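Local coordinates for DNA translocase coupling protein (Clostridium perfringens, PDB 6O1W) that probably binds DNA and ATP, as a coupling protein of the FtsK/SpoIIIE family thought to drive DNA translocation during plasmid conjugation, at residues I94-P99 / K324-F329; S143-C148 / F338-F343. All coordinates share one frame; numbering follows the deposited sequence.

Contact 1: residues I94-P99 / K324-F329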
loop_
_atom_site.group_PDB
_atom_site.type_symbol
_atom_site.label_atom_id
_atom_site.label_comp_id
_atom_site.label_asym_id
_atom_site.label_seq_id
_atom_site.Cartn_x
_atom_site.Cartn_y
_atom_site.Cartn_z
ATOM N N ILE A 94 -12.846 -7.955 -7.927
ATOM C CA ILE A 94 -11.442 -7.562 -8.081
ATOM C C ILE A 94 -10.660 -8.860 -8.249
ATOM O O ILE A 94 -11.035 -9.846 -7.619
ATOM C CB ILE A 94 -10.842 -6.619 -6.968
ATOM C CG1 ILE A 94 -11.076 -7.124 -5.543
ATOM C CG2 ILE A 94 -11.334 -5.190 -7.119
ATOM C CD1 ILE A 94 -10.546 -6.164 -4.483
ATOM N N PRO A 95 -9.569 -8.899 -9.046
ATOM C CA PRO A 95 -8.836 -10.157 -9.213
ATOM C C PRO A 95 -8.172 -10.663 -7.946
ATOM O O PRO A 95 -7.963 -9.901 -7.002
ATOM C CB PRO A 95 -7.801 -9.824 -10.300
ATOM C CG PRO A 95 -8.288 -8.583 -10.955
ATOM C CD PRO A 95 -8.975 -7.828 -9.873
ATOM N N LYS A 96 -7.842 -11.960 -7.926
ATOM C CA LYS A 96 -7.157 -12.594 -6.787
ATOM C C LYS A 96 -5.685 -12.828 -7.171
ATOM O O LYS A 96 -4.875 -13.289 -6.359
ATOM C CB LYS A 96 -7.855 -13.908 -6.389
ATOM C CG LYS A 96 -9.279 -13.721 -5.893
ATOM C CD LYS A 96 -9.777 -14.976 -5.170
ATOM C CE LYS A 96 -11.083 -14.728 -4.447
ATOM N NZ LYS A 96 -11.415 -15.825 -3.498
ATOM N N TYR A 97 -5.367 -12.519 -8.439
ATOM C CA TYR A 97 -4.046 -12.586 -9.039
ATOM C C TYR A 97 -4.039 -11.647 -10.218
ATOM O O TYR A 97 -4.934 -11.692 -11.059
ATOM C CB TYR A 97 -3.690 -14.012 -9.488
ATOM C CG TYR A 97 -2.307 -14.131 -10.089
ATOM C CD1 TYR A 97 -1.169 -13.811 -9.349
ATOM C CD2 TYR A 97 -2.130 -14.590 -11.392
ATOM C CE1 TYR A 97 0.105 -13.935 -9.893
ATOM C CE2 TYR A 97 -0.858 -14.728 -11.940
ATOM C CZ TYR A 97 0.254 -14.387 -11.191
ATOM O OH TYR A 97 1.508 -14.537 -11.733
ATOM N N LEU A 98 -3.030 -10.770 -10.266
ATOM C CA LEU A 98 -2.930 -9.764 -11.309
ATOM C C LEU A 98 -1.456 -9.590 -11.655
ATOM O O LEU A 98 -0.754 -8.788 -11.022
ATOM C CB LEU A 98 -3.566 -8.462 -10.790
ATOM C CG LEU A 98 -3.648 -7.285 -11.703
ATOM C CD1 LEU A 98 -4.693 -7.512 -12.795
ATOM C CD2 LEU A 98 -3.965 -6.051 -10.902
ATOM N N PRO A 99 -0.953 -10.391 -12.624
ATOM C CA PRO A 99 0.465 -10.273 -12.995
ATOM C C PRO A 99 0.778 -8.916 -13.602
ATOM O O PRO A 99 -0.053 -8.349 -14.303
ATOM C CB PRO A 99 0.659 -11.392 -14.035
ATOM C CG PRO A 99 -0.710 -11.671 -14.568
ATOM C CD PRO A 99 -1.646 -11.425 -13.431
ATOM N N LYS A 324 -3.454 -13.189 -1.236
ATOM C CA LYS A 324 -2.118 -12.664 -1.492
ATOM C C LYS A 324 -2.196 -11.523 -2.515
ATOM O O LYS A 324 -2.854 -11.655 -3.567
ATOM C CB LYS A 324 -1.148 -13.766 -1.973
ATOM C CG LYS A 324 0.321 -13.391 -1.758
ATOM C CD LYS A 324 1.275 -14.461 -2.295
ATOM C CE LYS A 324 2.713 -13.990 -2.378
ATOM N NZ LYS A 324 2.907 -12.922 -3.402
ATOM N N GLY A 325 -1.532 -10.416 -2.178
ATOM C CA GLY A 325 -1.489 -9.224 -3.012
ATOM C C GLY A 325 -2.695 -8.315 -2.865
ATOM O O GLY A 325 -2.824 -7.341 -3.608
ATOM N N ARG A 326 -3.576 -8.602 -1.906
ATOM C CA ARG A 326 -4.758 -7.773 -1.651
ATOM C C ARG A 326 -4.396 -6.696 -0.620
ATOM O O ARG A 326 -3.870 -6.998 0.450
ATOM C CB ARG A 326 -5.933 -8.635 -1.192
ATOM C CG ARG A 326 -7.255 -7.879 -1.088
ATOM C CD ARG A 326 -7.709 -7.321 -2.423
ATOM N NE ARG A 326 -7.968 -8.346 -3.442
ATOM C CZ ARG A 326 -9.019 -9.168 -3.453
ATOM N NH1 ARG A 326 -9.906 -9.138 -2.467
ATOM N NH2 ARG A 326 -9.192 -10.020 -4.455
ATOM N N PHE A 327 -4.623 -5.435 -0.962
ATOM C CA PHE A 327 -4.218 -4.345 -0.076
ATOM C C PHE A 327 -5.276 -3.305 0.057
ATOM O O PHE A 327 -6.210 -3.275 -0.743
ATOM C CB PHE A 327 -2.964 -3.651 -0.700
ATOM C CG PHE A 327 -1.662 -4.377 -0.517
ATOM C CD1 PHE A 327 -1.293 -5.402 -1.373
ATOM C CD2 PHE A 327 -0.819 -4.064 0.542
ATOM C CE1 PHE A 327 -0.116 -6.120 -1.154
ATOM C CE2 PHE A 327 0.373 -4.761 0.745
ATOM C CZ PHE A 327 0.709 -5.796 -0.090
ATOM N N LEU A 328 -5.062 -2.390 1.022
ATOM C CA LEU A 328 -5.778 -1.127 1.176
ATOM C C LEU A 328 -4.902 0.022 0.641
ATOM O O LEU A 328 -3.700 0.094 0.901
ATOM C CB LEU A 328 -6.164 -0.833 2.627
ATOM C CG LEU A 328 -7.162 -1.827 3.255
ATOM C CD1 LEU A 328 -7.329 -1.538 4.690
ATOM C CD2 LEU A 328 -8.507 -1.771 2.559
ATOM N N PHE A 329 -5.526 0.926 -0.078
ATOM C CA PHE A 329 -4.908 2.136 -0.611
ATOM C C PHE A 329 -5.580 3.311 0.091
ATOM O O PHE A 329 -6.802 3.439 0.054
ATOM C CB PHE A 329 -5.147 2.256 -2.129
ATOM C CG PHE A 329 -4.549 3.496 -2.766
ATOM C CD1 PHE A 329 -3.223 3.517 -3.180
ATOM C CD2 PHE A 329 -5.330 4.633 -2.993
ATOM C CE1 PHE A 329 -2.685 4.649 -3.795
ATOM C CE2 PHE A 329 -4.796 5.753 -3.639
ATOM C CZ PHE A 329 -3.472 5.765 -4.016
#

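Contact 2: residues S143-C148 / F338-F343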
loop_
_atom_site.group_PDB
_atom_site.type_symbol
_atom_site.label_atom_id
_atom_site.label_comp_id
_atom_site.label_asym_id
_atom_site.label_seq_id
_atom_site.Cartn_x
_atom_site.Cartn_y
_atom_site.Cartn_z
ATOM N N SER A 143 6.705 -5.405 -0.567
ATOM C CA SER A 143 7.984 -5.089 -1.198
ATOM C C SER A 143 7.939 -5.182 -2.719
ATOM O O SER A 143 8.589 -4.374 -3.392
ATOM C CB SER A 143 9.091 -5.961 -0.617
ATOM O OG SER A 143 9.619 -5.305 0.523
ATOM N N VAL A 144 7.155 -6.146 -3.247
ATOM C CA VAL A 144 6.897 -6.382 -4.674
ATOM C C VAL A 144 6.306 -5.105 -5.333
ATOM O O VAL A 144 6.761 -4.709 -6.406
ATOM C CB VAL A 144 6.014 -7.652 -4.866
ATOM C CG1 VAL A 144 5.290 -7.653 -6.204
ATOM C CG2 VAL A 144 6.841 -8.925 -4.710
ATOM N N ILE A 145 5.364 -4.433 -4.648
ATOM C CA ILE A 145 4.723 -3.172 -5.086
ATOM C C ILE A 145 5.773 -2.102 -5.318
ATOM O O ILE A 145 5.720 -1.428 -6.331
ATOM C CB ILE A 145 3.670 -2.668 -4.044
ATOM C CG1 ILE A 145 2.466 -3.615 -3.962
ATOM C CG2 ILE A 145 3.202 -1.224 -4.366
ATOM C CD1 ILE A 145 1.577 -3.360 -2.743
ATOM N N LEU A 146 6.698 -1.920 -4.356
ATOM C CA LEU A 146 7.763 -0.924 -4.442
ATOM C C LEU A 146 8.668 -1.151 -5.651
ATOM O O LEU A 146 9.033 -0.187 -6.293
ATOM C CB LEU A 146 8.595 -0.938 -3.140
ATOM C CG LEU A 146 7.822 -0.587 -1.853
ATOM C CD1 LEU A 146 8.755 -0.551 -0.676
ATOM C CD2 LEU A 146 7.085 0.750 -1.988
ATOM N N ARG A 147 9.017 -2.427 -5.959
ATOM C CA ARG A 147 9.869 -2.786 -7.109
ATOM C C ARG A 147 9.128 -2.572 -8.439
ATOM O O ARG A 147 9.763 -2.233 -9.432
ATOM C CB ARG A 147 10.409 -4.214 -6.983
ATOM C CG ARG A 147 11.409 -4.361 -5.832
ATOM C CD ARG A 147 11.931 -5.780 -5.733
ATOM N NE ARG A 147 12.705 -5.966 -4.504
ATOM C CZ ARG A 147 12.240 -6.547 -3.401
ATOM N NH1 ARG A 147 11.005 -7.034 -3.366
ATOM N NH2 ARG A 147 13.013 -6.661 -2.329
ATOM N N CYS A 148 7.791 -2.746 -8.434
ATOM C CA CYS A 148 6.895 -2.487 -9.578
ATOM C C CYS A 148 6.861 -0.979 -9.882
ATOM O O CYS A 148 6.920 -0.587 -11.034
ATOM C CB CYS A 148 5.493 -3.003 -9.267
ATOM S SG CYS A 148 4.371 -2.931 -10.672
ATOM N N PHE A 338 -7.842 -2.889 -3.104
ATOM C CA PHE A 338 -7.362 -3.152 -4.456
ATOM C C PHE A 338 -6.449 -4.367 -4.455
ATOM O O PHE A 338 -5.875 -4.691 -3.402
ATOM C CB PHE A 338 -6.598 -1.924 -5.052
ATOM C CG PHE A 338 -5.156 -1.767 -4.627
ATOM C CD1 PHE A 338 -4.835 -1.223 -3.386
ATOM C CD2 PHE A 338 -4.116 -2.119 -5.486
ATOM C CE1 PHE A 338 -3.498 -1.031 -3.010
ATOM C CE2 PHE A 338 -2.783 -1.944 -5.104
ATOM C CZ PHE A 338 -2.480 -1.419 -3.858
ATOM N N GLN A 339 -6.265 -4.978 -5.658
ATOM C CA GLN A 339 -5.345 -6.081 -5.902
ATOM C C GLN A 339 -4.093 -5.491 -6.521
ATOM O O GLN A 339 -4.154 -4.905 -7.596
ATOM C CB GLN A 339 -5.943 -7.128 -6.877
ATOM C CG GLN A 339 -5.093 -8.416 -7.049
ATOM C CD GLN A 339 -4.891 -9.217 -5.773
ATOM O OE1 GLN A 339 -5.711 -9.201 -4.848
ATOM N NE2 GLN A 339 -3.775 -9.942 -5.681
ATOM N N ALA A 340 -2.968 -5.672 -5.858
ATOM C CA ALA A 340 -1.670 -5.196 -6.304
ATOM C C ALA A 340 -1.121 -6.100 -7.380
ATOM O O ALA A 340 -1.330 -7.309 -7.331
ATOM C CB ALA A 340 -0.701 -5.169 -5.127
ATOM N N PHE A 341 -0.373 -5.521 -8.322
ATOM C CA PHE A 341 0.324 -6.261 -9.368
ATOM C C PHE A 341 1.360 -7.170 -8.740
ATOM O O PHE A 341 2.036 -6.774 -7.778
ATOM C CB PHE A 341 1.087 -5.313 -10.314
ATOM C CG PHE A 341 0.231 -4.435 -11.181
ATOM C CD1 PHE A 341 -0.682 -4.985 -12.070
ATOM C CD2 PHE A 341 0.378 -3.060 -11.156
ATOM C CE1 PHE A 341 -1.487 -4.167 -12.868
ATOM C CE2 PHE A 341 -0.401 -2.241 -11.983
ATOM C CZ PHE A 341 -1.323 -2.801 -12.837
ATOM N N TYR A 342 1.500 -8.380 -9.283
ATOM C CA TYR A 342 2.566 -9.246 -8.812
ATOM C C TYR A 342 3.667 -9.055 -9.834
ATOM O O TYR A 342 3.477 -9.323 -11.028
ATOM C CB TYR A 342 2.157 -10.722 -8.633
ATOM C CG TYR A 342 3.320 -11.567 -8.144
ATOM C CD1 TYR A 342 3.872 -11.367 -6.879
ATOM C CD2 TYR A 342 3.908 -12.520 -8.968
ATOM C CE1 TYR A 342 4.989 -12.088 -6.454
ATOM C CE2 TYR A 342 4.999 -13.276 -8.538
ATOM C CZ TYR A 342 5.547 -13.045 -7.287
ATOM O OH TYR A 342 6.634 -13.782 -6.878
ATOM N N PHE A 343 4.743 -8.414 -9.384
ATOM C CA PHE A 343 5.919 -8.082 -10.185
ATOM C C PHE A 343 6.978 -9.036 -9.708
ATOM O O PHE A 343 7.330 -9.037 -8.533
ATOM C CB PHE A 343 6.327 -6.613 -9.942
ATOM C CG PHE A 343 7.539 -6.148 -10.722
ATOM C CD1 PHE A 343 8.821 -6.291 -10.198
ATOM C CD2 PHE A 343 7.398 -5.559 -11.970
ATOM C CE1 PHE A 343 9.935 -5.862 -10.914
ATOM C CE2 PHE A 343 8.515 -5.122 -12.677
ATOM C CZ PHE A 343 9.776 -5.306 -12.163
#

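Contact 1: residues I94-P99 / K324-F329
Pro95 O takes a hydrogen bond from Arg326 NH2 at 2.8 Å, with an N-H...O angle of 156°. The oxygen lies near the guanidinium plane, whereas NH2 sits above the plane of the carbonyl. Over one face of the guanidinium comes Ile94: its CD1 reaches Arg326 CZ at 3.5 Å, offset toward the rim. Ile94 CG1 sits between its own backbone N and carbonyl carbon (chi1 51°), a crowded choice that sends the branch across the cation. Lys96 adds its aliphatic CG 4.0 Å from Arg326 NH2, while its NZ lies 6.3 Å from that NH2, probably lessening like-charge repulsion. A long arginine suits this place because its chain, bent at chi2 and chi3, can fold back to the loop. Next outward, Gln339 OE1 accepts from Arg326 NE, so the two N-H groups on one guanidinium edge each hold an oxygen and fix its rotation. The amide of Gln339 also donates to Lys324 O. Gly325, just before the strand, takes a positive phi (82°) that strains residues with a CB, and pairs with Ala340. The arrangement fastens a connecting loop to the hairpin of strands 326-331 and 334-340, in the antiparallel part of a P-loop ATPase sheet.

Contact 2: residues S143-C148 / F338-F343
Cys148 N donates to Val144 O at 3.0 Å, a helical bond that sets both residues one turn apart, where each meets Phe343. The ring of Phe343 lies flat against the helix backbone: Cys148 CA stands 4.1 Å from the centroid of the Phe343 ring, 22° off its normal, a CH-pi contact. Arg147 O comes over the same face, 3.9 Å from Phe343 CE1, while Cys148 CA sits toward the CG side. With CG opposite its backbone nitrogen (chi1 180°), Phe343 swings its ring out along the helix, where its flatness lets it lie face-on over the backbone of Arg147 and Cys148. Val144, branched at CB, wedges in beside it, its CG1 only 3.3 Å from Phe343 N and its methyls meeting the Tyr342 ring obliquely, CG1 near CD1 and CG2 near CE1. The helix, 142-155, begins within the Walker A P-loop of this FtsK/SpoIIIE-type ATPase, and Val144 and Ala340 both line the ATP site in another structure of the protein. Where the strand faces the helix, the methyl of Ala340 leaves room for Ile145, whose CG1 approaches Ala340 CB at 3.7 Å, and Phe327 packs against both. Cys148 SG lies obliquely to the rings of Phe341 and Phe343, 4.0 Å from Phe341 CD2. Trp100 meets both Phe341, edge-to-face, and Phe343, while the guanidinium of Arg147 leads away to Glu170 O and a cation-pi contact with Phe171.

The two contacts share one hairpin: contact 1 uses strand 326-331 and contact 2 its neighbour 334-340, and their segments alternate along the chain. Gln339, in the strand of contact 2, joins them by positioning the arginine of contact 1. Contact 1 is only partly buried and ties down a loop with one charged, directional side chain. Contact 2 is buried, buries about twice the surface, and joins the helix to the end of strand 334-340 and the residues that follow it by apolar and aromatic packing. The difference follows their place: a polar clasp at the loop, hydrophobic fit where the helix that begins in the P-loop meets the end of the hairpin.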